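Local coordinates for probable benzoylformate decarboxylase (Rhodococcus jostii, PDB 7ORX), which binds thiamine diphosphate as a member of the thiamine diphosphate-dependent enzyme family, with four copies of the chain in the assembly, at residues Glu9-Leu14 against Asp137-Ile142; Pro212-Asp217 against Ala319-Thr324; Asp422-Gly427 against Pro450-Ile455. All coordinates share one frame; numbering follows the deposited sequence.

Contact 1: Glu9-Leu14 against Asp137-Ile142; sequences EVTYEL and DVPRTI
In the helical turn that brings P139 against V10 and T11, D137 O is gripped by two donors of one residue. T141 N lies 3.1 Å and T141 OG1 2.8 Å from D137 O, and they arrive from opposite faces of the carbonyl plane. D137 sits at the N-cap position, but its carboxylate makes no capping bond and turns to R140 instead. The guanidinium takes it side-on, R140 NE lying 3.0 Å from D137 OD1 and R140 NH2 3.1 Å from D137 OD2. Both oxygens lie in the guanidinium plane and are met on their syn sides, though the nitrogens stand 20° out of the carboxylate plane; the double bond holds the arginine's flat end in place. R140 NH1 bonds to Q144 OE1 and to R310 O of a neighbouring subunit.

The face turned to helix 7-17 is mainly apolar. With chi1 of T11 at -61°, CG2 stands anti to the backbone N and reaches I142 CD1 at 3.6 Å, while OG1 is hydrogen-bonded to V7 O in its own helix. V10 CG1 touches P139 CB at 4.1 Å, the two side chains crossing at about a right angle. L14 adds its CD2 methyl, 3.8 Å from P139 O. The axes of the short segments 9-14 and 138-142 approach to 9.4 Å and cross at -22°, so these turns run roughly parallel. Helix 7-17 leads into strand 22-25, and helix 138-149 connects strand 128-130 to strand 157-162, as expected in the parallel alpha/beta fold of an N-terminal thiamine diphosphate-binding domain.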
loop_
_atom_site.group_PDB
_atom_site.type_symbol
_atom_site.label_atom_id
_atom_site.label_comp_id
_atom_site.label_asym_id
_atom_site.label_seq_id
_atom_site.Cartn_x
_atom_site.Cartn_y
_atom_site.Cartn_z
ATOM N N GLU C 9 -12.486 -11.785 27.059
ATOM C CA GLU C 9 -12.681 -13.131 27.656
ATOM C C GLU C 9 -12.619 -14.182 26.552
ATOM O O GLU C 9 -12.043 -15.261 26.773
ATOM C CB GLU C 9 -13.994 -13.202 28.421
ATOM C CG GLU C 9 -14.020 -12.289 29.635
ATOM C CD GLU C 9 -15.341 -12.220 30.395
ATOM O OE1 GLU C 9 -16.438 -12.189 29.751
ATOM O OE2 GLU C 9 -15.269 -12.134 31.625
ATOM N N VAL C 10 -13.173 -13.872 25.389
ATOM C CA VAL C 10 -13.252 -14.868 24.291
ATOM C C VAL C 10 -11.879 -15.007 23.639
ATOM O O VAL C 10 -11.496 -16.144 23.271
ATOM C CB VAL C 10 -14.330 -14.488 23.267
ATOM C CG1 VAL C 10 -14.312 -15.456 22.098
ATOM C CG2 VAL C 10 -15.697 -14.461 23.900
ATOM N N THR C 11 -11.196 -13.878 23.443
ATOM C CA THR C 11 -9.840 -13.818 22.836
ATOM C C THR C 11 -8.887 -14.695 23.661
ATOM O O THR C 11 -8.263 -15.567 23.063
ATOM C CB THR C 11 -9.344 -12.376 22.707
ATOM O OG1 THR C 11 -10.235 -11.649 21.863
ATOM C CG2 THR C 11 -7.943 -12.293 22.132
ATOM N N TYR C 12 -8.861 -14.519 24.989
ATOM C CA TYR C 12 -8.017 -15.300 25.939
ATOM C C TYR C 12 -8.427 -16.774 25.925
ATOM O O TYR C 12 -7.529 -17.627 25.900
ATOM C CB TYR C 12 -8.029 -14.693 27.337
ATOM C CG TYR C 12 -7.025 -13.579 27.519
ATOM C CD1 TYR C 12 -5.673 -13.826 27.383
ATOM C CD2 TYR C 12 -7.418 -12.278 27.812
ATOM C CE1 TYR C 12 -4.736 -12.812 27.533
ATOM C CE2 TYR C 12 -6.510 -11.255 27.978
ATOM C CZ TYR C 12 -5.150 -11.523 27.842
ATOM O OH TYR C 12 -4.193 -10.551 28.014
ATOM N N GLU C 13 -9.715 -17.093 25.842
ATOM C CA GLU C 13 -10.135 -18.518 25.812
ATOM C C GLU C 13 -9.592 -19.155 24.526
ATOM O O GLU C 13 -9.274 -20.382 24.514
ATOM C CB GLU C 13 -11.656 -18.627 26.008
ATOM C CG GLU C 13 -12.175 -20.067 25.950
ATOM C CD GLU C 13 -12.690 -20.793 27.199
ATOM O OE1 GLU C 13 -13.810 -21.399 27.113
ATOM O OE2 GLU C 13 -11.932 -20.836 28.221
ATOM N N LEU C 14 -9.469 -18.338 23.487
ATOM C CA LEU C 14 -9.067 -18.788 22.148
ATOM C C LEU C 14 -7.556 -18.972 22.118
ATOM O O LEU C 14 -7.110 -20.033 21.649
ATOM C CB LEU C 14 -9.553 -17.742 21.150
ATOM C CG LEU C 14 -9.020 -17.912 19.737
ATOM C CD1 LEU C 14 -9.693 -19.066 19.020
ATOM C CD2 LEU C 14 -9.176 -16.629 18.941
ATOM N N ASP C 137 -15.704 -8.123 15.741
ATOM C CA ASP C 137 -14.920 -8.968 14.811
ATOM C C ASP C 137 -13.499 -9.216 15.363
ATOM O O ASP C 137 -12.673 -9.783 14.633
ATOM C CB ASP C 137 -14.892 -8.317 13.432
ATOM C CG ASP C 137 -14.541 -9.291 12.309
ATOM O OD1 ASP C 137 -15.163 -10.416 12.290
ATOM O OD2 ASP C 137 -13.647 -8.926 11.455
ATOM N N VAL C 138 -13.175 -8.796 16.586
ATOM C CA VAL C 138 -11.793 -8.931 17.060
ATOM C C VAL C 138 -11.480 -10.404 17.283
ATOM O O VAL C 138 -10.483 -10.892 16.769
ATOM C CB VAL C 138 -11.520 -8.015 18.253
ATOM C CG1 VAL C 138 -10.222 -8.358 18.955
ATOM C CG2 VAL C 138 -11.471 -6.566 17.785
ATOM N N PRO C 139 -12.302 -11.214 17.967
ATOM C CA PRO C 139 -11.991 -12.637 18.120
ATOM C C PRO C 139 -11.787 -13.385 16.796
ATOM O O PRO C 139 -10.844 -14.082 16.663
ATOM C CB PRO C 139 -13.202 -13.169 18.899
ATOM C CG PRO C 139 -13.663 -11.968 19.689
ATOM C CD PRO C 139 -13.505 -10.829 18.698
ATOM N N ARG C 140 -12.641 -13.207 15.809
ATOM C CA ARG C 140 -12.513 -14.002 14.543
ATOM C C ARG C 140 -11.278 -13.511 13.784
ATOM O O ARG C 140 -10.562 -14.337 13.219
ATOM C CB ARG C 140 -13.805 -13.937 13.715
ATOM C CG ARG C 140 -13.813 -14.829 12.475
ATOM C CD ARG C 140 -14.688 -14.260 11.345
ATOM N NE ARG C 140 -14.170 -12.943 11.047
ATOM C CZ ARG C 140 -13.070 -12.718 10.294
ATOM N NH1 ARG C 140 -12.481 -13.712 9.640
ATOM N NH2 ARG C 140 -12.605 -11.486 10.148
ATOM N N THR C 141 -11.026 -12.208 13.771
ATOM C CA THR C 141 -9.812 -11.638 13.146
ATOM C C THR C 141 -8.578 -12.341 13.749
ATOM O O THR C 141 -7.677 -12.708 13.010
ATOM C CB THR C 141 -9.766 -10.120 13.298
ATOM O OG1 THR C 141 -10.799 -9.533 12.512
ATOM C CG2 THR C 141 -8.439 -9.538 12.849
ATOM N N ILE C 142 -8.532 -12.537 15.063
ATOM C CA ILE C 142 -7.393 -13.206 15.736
ATOM C C ILE C 142 -7.421 -14.690 15.395
ATOM O O ILE C 142 -6.361 -15.220 15.102
ATOM C CB ILE C 142 -7.371 -12.918 17.240
ATOM C CG1 ILE C 142 -7.285 -11.407 17.458
ATOM C CG2 ILE C 142 -6.208 -13.630 17.921
ATOM C CD1 ILE C 142 -7.088 -11.034 18.887
#

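Contact 2: Pro212-Asp217 against Ala319-Thr324; sequences PAVDAD and APVGST
V321 sets its two methyls against two successive residues of the other segment, A213 and V214, in the Rossmann-like central domain. Its chi1 of 168° puts CG1 anti to the backbone N, where it meets V214 CG2 at 3.9 Å; the valine side chains cross at about a right angle. The second branch, V321 CG2, lies 4.0 Å from A213 CB. Both valines also touch V276 of strand 272-276, so the packing joins the start of helix 321-331 and the short helix 212-216 to the central parallel sheet.

Beyond this apolar patch, D217, where the chain turns out of helix 212-216, supplies the polar link. G322 N donates to D217 OD2 at 3.0 Å with an N-H...O angle of 155°. The oxygen is met on its anti side, 20° out of the carboxylate plane. Since G322 lies in the first turn of its helix, the positive end of the helix dipole probably helps to hold the negative charge; D217 OD1 has a long, weak ion pair with K154. P320, at the N-cap position of that helix, turns its own carbonyl to T324: T324 N and T324 OG1 approach P320 O from opposite faces, the hydroxyl oxygen at 2.6 Å from P320 O.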
loop_
_atom_site.group_PDB
_atom_site.type_symbol
_atom_site.label_atom_id
_atom_site.label_comp_id
_atom_site.label_asym_id
_atom_site.label_seq_id
_atom_site.Cartn_x
_atom_site.Cartn_y
_atom_site.Cartn_z
ATOM N N PRO C 212 16.325 -24.824 5.171
ATOM C CA PRO C 212 15.888 -24.718 6.553
ATOM C C PRO C 212 14.629 -25.540 6.740
ATOM O O PRO C 212 14.465 -26.076 7.830
ATOM C CB PRO C 212 15.697 -23.216 6.845
ATOM C CG PRO C 212 15.821 -22.521 5.537
ATOM C CD PRO C 212 16.396 -23.512 4.530
ATOM N N ALA C 213 13.767 -25.599 5.725
ATOM C CA ALA C 213 12.437 -26.241 5.896
ATOM C C ALA C 213 12.598 -27.732 6.206
ATOM O O ALA C 213 11.733 -28.275 6.791
ATOM C CB ALA C 213 11.585 -26.019 4.683
ATOM N N VAL C 214 13.726 -28.355 5.903
ATOM C CA VAL C 214 13.974 -29.762 6.321
ATOM C C VAL C 214 14.065 -29.780 7.837
ATOM O O VAL C 214 13.424 -30.629 8.423
ATOM C CB VAL C 214 15.241 -30.360 5.693
ATOM C CG1 VAL C 214 15.477 -31.770 6.214
ATOM C CG2 VAL C 214 15.177 -30.369 4.169
ATOM N N ASP C 215 14.813 -28.858 8.439
ATOM C CA ASP C 215 14.965 -28.778 9.918
ATOM C C ASP C 215 13.612 -28.405 10.523
ATOM O O ASP C 215 13.151 -29.140 11.396
ATOM C CB ASP C 215 16.070 -27.809 10.365
ATOM C CG ASP C 215 16.520 -27.969 11.802
ATOM O OD1 ASP C 215 16.845 -29.139 12.198
ATOM O OD2 ASP C 215 16.568 -26.921 12.526
ATOM N N ALA C 216 12.968 -27.342 10.053
ATOM C CA ALA C 216 11.604 -26.919 10.496
ATOM C C ALA C 216 10.625 -28.103 10.532
ATOM O O ALA C 216 9.867 -28.153 11.488
ATOM C CB ALA C 216 11.067 -25.809 9.638
ATOM N N ASP C 217 10.647 -29.015 9.553
ATOM C CA ASP C 217 9.635 -30.106 9.399
ATOM C C ASP C 217 10.118 -31.366 10.124
ATOM O O ASP C 217 9.475 -32.438 9.932
ATOM C CB ASP C 217 9.300 -30.393 7.925
ATOM C CG ASP C 217 8.080 -29.590 7.415
ATOM O OD1 ASP C 217 7.884 -28.403 7.903
ATOM O OD2 ASP C 217 7.278 -30.158 6.529
ATOM N N ALA C 319 5.075 -28.826 -2.316
ATOM C CA ALA C 319 4.589 -29.945 -1.488
ATOM C C ALA C 319 5.221 -29.862 -0.113
ATOM O O ALA C 319 6.227 -29.182 0.064
ATOM C CB ALA C 319 4.904 -31.255 -2.161
ATOM N N PRO C 320 4.653 -30.550 0.900
ATOM C CA PRO C 320 5.224 -30.563 2.239
ATOM C C PRO C 320 6.567 -31.288 2.264
ATOM O O PRO C 320 6.648 -32.389 1.750
ATOM C CB PRO C 320 4.147 -31.288 3.040
ATOM C CG PRO C 320 2.938 -30.996 2.257
ATOM C CD PRO C 320 3.410 -31.305 0.852
ATOM N N VAL C 321 7.567 -30.641 2.833
ATOM C CA VAL C 321 8.987 -31.122 2.803
ATOM C C VAL C 321 9.093 -32.398 3.639
ATOM O O VAL C 321 9.676 -33.368 3.151
ATOM C CB VAL C 321 9.927 -30.010 3.320
ATOM C CG1 VAL C 321 11.316 -30.492 3.591
ATOM C CG2 VAL C 321 9.946 -28.820 2.375
ATOM N N GLY C 322 8.522 -32.356 4.848
ATOM C CA GLY C 322 8.410 -33.495 5.771
ATOM C C GLY C 322 7.988 -34.747 5.026
ATOM O O GLY C 322 8.830 -35.642 4.828
ATOM N N SER C 323 6.729 -34.791 4.608
ATOM C CA SER C 323 6.120 -35.974 3.950
ATOM C C SER C 323 6.973 -36.397 2.760
ATOM O O SER C 323 7.255 -37.595 2.660
ATOM C CB SER C 323 4.704 -35.730 3.467
ATOM O OG SER C 323 3.966 -34.954 4.400
ATOM N N THR C 324 7.289 -35.466 1.860
ATOM C CA THR C 324 7.940 -35.778 0.569
ATOM C C THR C 324 9.188 -36.611 0.872
ATOM O O THR C 324 9.293 -37.756 0.384
ATOM C CB THR C 324 8.249 -34.490 -0.203
ATOM O OG1 THR C 324 7.011 -33.800 -0.386
ATOM C CG2 THR C 324 8.915 -34.755 -1.535
#

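Contact 3: Asp422-Gly427 against Pro450-Ile455; sequences DRQVIG and PVVIII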
loop_
_atom_site.group_PDB
_atom_site.type_symbol
_atom_site.label_atom_id
_atom_site.label_comp_id
_atom_site.label_asym_id
_atom_site.label_seq_id
_atom_site.Cartn_x
_atom_site.Cartn_y
_atom_site.Cartn_z
ATOM N N ASP C 422 15.528 -28.678 28.244
ATOM C CA ASP C 422 16.536 -29.776 28.400
ATOM C C ASP C 422 17.784 -29.574 27.513
ATOM O O ASP C 422 18.502 -30.561 27.296
ATOM C CB ASP C 422 15.988 -31.150 28.010
ATOM C CG ASP C 422 14.561 -31.394 28.454
ATOM O OD1 ASP C 422 14.319 -31.229 29.680
ATOM O OD2 ASP C 422 13.700 -31.745 27.567
ATOM N N ARG C 423 17.985 -28.413 26.894
ATOM C CA ARG C 423 19.074 -28.241 25.923
ATOM C C ARG C 423 19.689 -26.882 26.172
ATOM O O ARG C 423 18.964 -25.914 26.382
ATOM C CB ARG C 423 18.587 -28.351 24.482
ATOM C CG ARG C 423 18.032 -29.721 24.104
ATOM C CD ARG C 423 17.495 -29.690 22.683
ATOM N NE ARG C 423 18.608 -29.546 21.768
ATOM C CZ ARG C 423 18.525 -29.469 20.445
ATOM N NH1 ARG C 423 17.360 -29.549 19.848
ATOM N NH2 ARG C 423 19.625 -29.349 19.710
ATOM N N GLN C 424 21.017 -26.846 26.168
ATOM C CA GLN C 424 21.757 -25.589 26.384
ATOM C C GLN C 424 21.760 -24.797 25.084
ATOM O O GLN C 424 22.218 -25.328 24.086
ATOM C CB GLN C 424 23.189 -25.861 26.822
ATOM C CG GLN C 424 23.961 -24.578 27.062
ATOM C CD GLN C 424 23.399 -23.799 28.228
ATOM O OE1 GLN C 424 23.560 -24.196 29.379
ATOM N NE2 GLN C 424 22.775 -22.666 27.930
ATOM N N VAL C 425 21.251 -23.575 25.104
ATOM C CA VAL C 425 21.433 -22.625 23.981
ATOM C C VAL C 425 22.749 -21.876 24.202
ATOM O O VAL C 425 22.946 -21.307 25.296
ATOM C CB VAL C 425 20.250 -21.662 23.856
ATOM C CG1 VAL C 425 20.523 -20.599 22.816
ATOM C CG2 VAL C 425 18.981 -22.413 23.516
ATOM N N ILE C 426 23.584 -21.846 23.173
ATOM C CA ILE C 426 24.827 -21.041 23.134
ATOM C C ILE C 426 24.687 -20.007 22.032
ATOM O O ILE C 426 24.562 -20.397 20.891
ATOM C CB ILE C 426 26.029 -21.974 22.921
ATOM C CG1 ILE C 426 26.019 -23.091 23.961
ATOM C CG2 ILE C 426 27.315 -21.188 22.958
ATOM C CD1 ILE C 426 26.976 -24.211 23.669
ATOM N N GLY C 427 24.708 -18.733 22.379
ATOM C CA GLY C 427 24.755 -17.618 21.418
ATOM C C GLY C 427 26.181 -17.362 20.989
ATOM O O GLY C 427 27.067 -17.318 21.880
ATOM N N PRO C 450 18.874 -19.504 31.523
ATOM C CA PRO C 450 20.294 -19.874 31.599
ATOM C C PRO C 450 21.006 -19.964 30.247
ATOM O O PRO C 450 21.653 -20.948 30.030
ATOM C CB PRO C 450 20.234 -21.301 32.184
ATOM C CG PRO C 450 18.910 -21.832 31.650
ATOM C CD PRO C 450 17.975 -20.638 31.754
ATOM N N VAL C 451 20.837 -18.971 29.365
ATOM C CA VAL C 451 21.580 -18.880 28.075
ATOM C C VAL C 451 23.062 -18.691 28.382
ATOM O O VAL C 451 23.391 -17.903 29.302
ATOM C CB VAL C 451 21.248 -17.668 27.205
ATOM C CG1 VAL C 451 20.787 -18.099 25.858
ATOM C CG2 VAL C 451 20.330 -16.663 27.862
ATOM N N VAL C 452 23.901 -19.189 27.482
ATOM C CA VAL C 452 25.307 -18.745 27.392
ATOM C C VAL C 452 25.485 -17.892 26.135
ATOM O O VAL C 452 25.211 -18.401 25.039
ATOM C CB VAL C 452 26.206 -19.984 27.385
ATOM C CG1 VAL C 452 27.676 -19.581 27.277
ATOM C CG2 VAL C 452 25.888 -20.868 28.600
ATOM N N ILE C 453 25.933 -16.654 26.307
ATOM C CA ILE C 453 26.200 -15.690 25.211
ATOM C C ILE C 453 27.717 -15.510 25.077
ATOM O O ILE C 453 28.356 -15.042 26.025
ATOM C CB ILE C 453 25.481 -14.370 25.517
ATOM C CG1 ILE C 453 23.967 -14.569 25.661
ATOM C CG2 ILE C 453 25.767 -13.325 24.464
ATOM C CD1 ILE C 453 23.293 -15.044 24.411
ATOM N N ILE C 454 28.273 -15.861 23.924
ATOM C CA ILE C 454 29.699 -15.634 23.592
ATOM C C ILE C 454 29.759 -14.507 22.579
ATOM O O ILE C 454 29.290 -14.696 21.453
ATOM C CB ILE C 454 30.326 -16.918 23.051
ATOM C CG1 ILE C 454 30.265 -18.026 24.097
ATOM C CG2 ILE C 454 31.727 -16.649 22.584
ATOM C CD1 ILE C 454 30.665 -19.397 23.555
ATOM N N ILE C 455 30.273 -13.358 22.986
ATOM C CA ILE C 455 30.533 -12.214 22.076
ATOM C C ILE C 455 31.890 -12.484 21.430
ATOM O O ILE C 455 32.821 -12.588 22.165
ATOM C CB ILE C 455 30.545 -10.891 22.857
ATOM C CG1 ILE C 455 29.257 -10.644 23.651
ATOM C CG2 ILE C 455 30.842 -9.750 21.925
ATOM C CD1 ILE C 455 28.008 -10.766 22.847
#
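One face of the flat Q424 amide lies under a methyl of V452, whose CG2 is 3.9 Å from Q424 CD, while the NE2 edge serves two carbonyls. Q424 NE2 donates to P450 O at 2.9 Å in an almost straight bond, 178° at the hydrogen, within the amide plane and on a lone pair of the acceptor. The same nitrogen is 3.0 Å from V425 O, this time standing above the carbonyl plane, 43° out of it. A bend at chi2 (66°) turns the amide toward the neighbouring strand segment, P450-I455.

V425 O also accepts from V452 N at 3.2 Å, which opens the parallel pairing of strands 425-430 and 452-457. These belong to a beta-alpha-beta unit completed by helix 440-447, inside the C-terminal thiamine diphosphate-binding domain. G427 N continues the pairing to V452 O at 2.7 Å, and I454 N returns to G427 O at 2.8 Å.

Side chains divide between the two faces of the sheet. V425 CG1 and V451 CG1 lie side by side at 3.9 Å, against helix 409-418. On the opposite face, I426 CG2 lies 3.8 Å from I454 CD1, and F510 and F506 of helix 503-515 pack on these isoleucines.

Overall arrangement
The three contacts follow one another along the chain without overlap, and each belongs to a different six-stranded parallel sheet domain: contact 1 to the N-terminal, contact 2 to the central and contact 3 to the C-terminal one. Contacts 1 and 2 pack helices beside their sheets, whereas contact 3 pairs two inner strands. The centres of contacts 1 and 2 are about 31 Å apart, those of 1 and 3 about 36 Å, and those of 2 and 3 about 26 Å. No two contacts touch; contacts 2 and 3 come nearest, about 8 Å between closest atoms. Each contact thus lies within a single domain, while the N- and C-terminal domains both contribute residues to thiamine diphosphate pockets.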